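Putative xanthine dehydrogenase YAGS fad-binding subunit (Escherichia coli, PDB 5G5G) probably oxidises aldehydes as the molybdenum-cofactor-binding subunit of a periplasmic heterotrimeric oxidoreductase of the xanthine dehydrogenase family. Local coordinates at residues E428-H433 with N708-R713. Residues are numbered along the deposited sequence; the frame is centred on the assembly and turned at random.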
loop_
_atom_site.group_PDB
_atom_site.type_symbol
_atom_site.label_atom_id
_atom_site.label_comp_id
_atom_site.label_asym_id
_atom_site.label_seq_id
_atom_site.Cartn_x
_atom_site.Cartn_y
_atom_site.Cartn_z
ATOM N N GLU C 428 -26.301 -9.045 -11.997
ATOM C CA GLU C 428 -26.257 -9.728 -10.700
ATOM C C GLU C 428 -25.829 -8.748 -9.567
ATOM O O GLU C 428 -25.819 -9.146 -8.419
ATOM C CB GLU C 428 -25.307 -10.957 -10.731
ATOM C CG GLU C 428 -25.952 -12.231 -10.162
ATOM C CD GLU C 428 -25.111 -13.535 -10.246
ATOM O OE1 GLU C 428 -24.110 -13.610 -10.998
ATOM O OE2 GLU C 428 -25.471 -14.509 -9.544
ATOM N N TRP C 429 -25.512 -7.494 -9.891
ATOM C CA TRP C 429 -25.023 -6.517 -8.906
ATOM C C TRP C 429 -26.190 -5.701 -8.318
ATOM O O TRP C 429 -27.049 -5.213 -9.078
ATOM C CB TRP C 429 -24.039 -5.553 -9.556
ATOM C CG TRP C 429 -22.842 -6.281 -10.058
ATOM C CD1 TRP C 429 -22.680 -6.874 -11.309
ATOM C CD2 TRP C 429 -21.674 -6.587 -9.314
ATOM N NE1 TRP C 429 -21.447 -7.484 -11.384
ATOM C CE2 TRP C 429 -20.810 -7.332 -10.175
ATOM C CE3 TRP C 429 -21.256 -6.290 -8.016
ATOM C CZ2 TRP C 429 -19.562 -7.815 -9.751
ATOM C CZ3 TRP C 429 -20.032 -6.763 -7.599
ATOM C CH2 TRP C 429 -19.181 -7.503 -8.466
ATOM N N LEU C 430 -26.229 -5.594 -6.985
ATOM C CA LEU C 430 -27.075 -4.609 -6.289
ATOM C C LEU C 430 -26.323 -3.298 -6.304
ATOM O O LEU C 430 -25.141 -3.251 -5.926
ATOM C CB LEU C 430 -27.348 -5.024 -4.849
ATOM C CG LEU C 430 -28.212 -6.266 -4.675
ATOM C CD1 LEU C 430 -27.905 -7.014 -3.374
ATOM C CD2 LEU C 430 -29.677 -5.879 -4.754
ATOM N N VAL C 431 -26.976 -2.243 -6.779
ATOM C CA VAL C 431 -26.364 -0.914 -6.858
ATOM C C VAL C 431 -26.889 0.000 -5.776
ATOM O O VAL C 431 -28.111 0.015 -5.475
ATOM C CB VAL C 431 -26.652 -0.281 -8.210
ATOM C CG1 VAL C 431 -26.039 1.087 -8.295
ATOM C CG2 VAL C 431 -26.096 -1.197 -9.323
ATOM N N GLY C 432 -25.982 0.759 -5.192
ATOM C CA GLY C 432 -26.327 1.718 -4.158
ATOM C C GLY C 432 -25.544 2.997 -4.273
ATOM O O GLY C 432 -24.432 3.018 -4.820
ATOM N N HIS C 433 -26.142 4.069 -3.728
ATOM C CA HIS C 433 -25.601 5.397 -3.690
ATOM C C HIS C 433 -25.519 5.860 -2.252
ATOM O O HIS C 433 -26.456 5.621 -1.477
ATOM C CB HIS C 433 -26.481 6.359 -4.513
ATOM C CG HIS C 433 -26.650 5.938 -5.933
ATOM N ND1 HIS C 433 -27.688 5.132 -6.351
ATOM C CD2 HIS C 433 -25.848 6.115 -7.016
ATOM C CE1 HIS C 433 -27.575 4.903 -7.648
ATOM N NE2 HIS C 433 -26.435 5.441 -8.063
ATOM N N ASN C 708 -27.327 1.421 1.185
ATOM C CA ASN C 708 -28.339 1.729 0.190
ATOM C C ASN C 708 -28.467 0.563 -0.825
ATOM O O ASN C 708 -29.561 0.232 -1.300
ATOM C CB ASN C 708 -28.010 3.034 -0.515
ATOM C CG ASN C 708 -29.052 3.418 -1.554
ATOM O OD1 ASN C 708 -28.810 3.323 -2.758
ATOM N ND2 ASN C 708 -30.243 3.793 -1.094
ATOM N N ALA C 709 -27.361 -0.097 -1.148
ATOM C CA ALA C 709 -27.463 -1.244 -2.091
ATOM C C ALA C 709 -28.139 -2.473 -1.566
ATOM O O ALA C 709 -28.790 -3.189 -2.345
ATOM C CB ALA C 709 -26.094 -1.624 -2.599
ATOM N N THR C 710 -27.953 -2.761 -0.272
ATOM C CA THR C 710 -28.305 -4.032 0.295
ATOM C C THR C 710 -29.354 -3.994 1.399
ATOM O O THR C 710 -29.927 -5.016 1.712
ATOM C CB THR C 710 -27.084 -4.709 0.927
ATOM O OG1 THR C 710 -26.515 -3.885 1.964
ATOM C CG2 THR C 710 -25.986 -4.959 -0.120
ATOM N N GLY C 711 -29.520 -2.855 2.047
ATOM C CA GLY C 711 -30.246 -2.760 3.289
ATOM C C GLY C 711 -29.526 -3.246 4.542
ATOM O O GLY C 711 -30.186 -3.430 5.564
ATOM N N ILE C 712 -28.229 -3.510 4.462
ATOM C CA ILE C 712 -27.450 -4.052 5.578
ATOM C C ILE C 712 -26.495 -2.990 6.123
ATOM O O ILE C 712 -25.581 -2.489 5.391
ATOM C CB ILE C 712 -26.637 -5.306 5.147
ATOM C CG1 ILE C 712 -27.512 -6.319 4.419
ATOM C CG2 ILE C 712 -25.856 -5.890 6.351
ATOM C CD1 ILE C 712 -26.698 -7.360 3.635
ATOM N N ARG C 713 -26.683 -2.614 7.402
ATOM C CA ARG C 713 -25.733 -1.731 8.077
ATOM C C ARG C 713 -24.596 -2.533 8.653
ATOM O O ARG C 713 -24.825 -3.547 9.320
ATOM C CB ARG C 713 -26.382 -0.999 9.228
ATOM C CG ARG C 713 -27.431 -0.019 8.820
ATOM C CD ARG C 713 -26.810 1.266 8.329
ATOM N NE ARG C 713 -27.886 2.216 8.077
ATOM C CZ ARG C 713 -27.728 3.376 7.445
ATOM N NH1 ARG C 713 -26.558 3.743 6.960
ATOM N NH2 ARG C 713 -28.777 4.159 7.281
HETATM O O HOH W 1 -30.143 1.734 -4.497
HETATM O O HOH W 2 -30.215 -1.803 -4.630
#
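Asn708, in the last turn of helix 698-710, reaches with its carboxamide to the backbone of strand 429-441, where OD1 accepts a nearly straight bond (168°) from His433 N at 2.9 Å. The donor comes in tilted from the carbonyl plane. CG lies anti to the backbone N of Asn708 (chi1 -179°), which carries OD1 out to the strand, while ND2 binds Asn418 O. The His433 imidazole is inclined 52° to this amide, and its NE2 bonds Glu592 OE1 on strand 584-596. Both strands belong to a mixed five-stranded sheet, and the C-terminal end of the helix packs on strand 429-441 within the second molybdopterin cofactor-binding region.

One residue on, the Ala709 methyl sits over the peptide between Val431 and Gly432, with CB 3.5 Å from Gly432 N. The approach is close: a side chain on Gly432 would run into the helix backbone at Ala709 N. Leu430 packs alongside, its CB 3.4 Å from Ala709 O and its CD1 4.3 Å from Thr710 CG2. A water donates to Asn708 OD1 (2.7 Å) and to Val431 O, giving the amide oxygen two donors. With an alanine in place of Asn708, His433 N would probably lose its acceptor and Asn418 O its amide donor.

At the other end of the same side chain, Thr710 OG1 bonds Val706 O and accepts from Ile712 N in an ST turn where the helix ends. One carboxamide thus links the helix end to strand 429-441 through OD1 and to the segment before strand 425-426 through ND2.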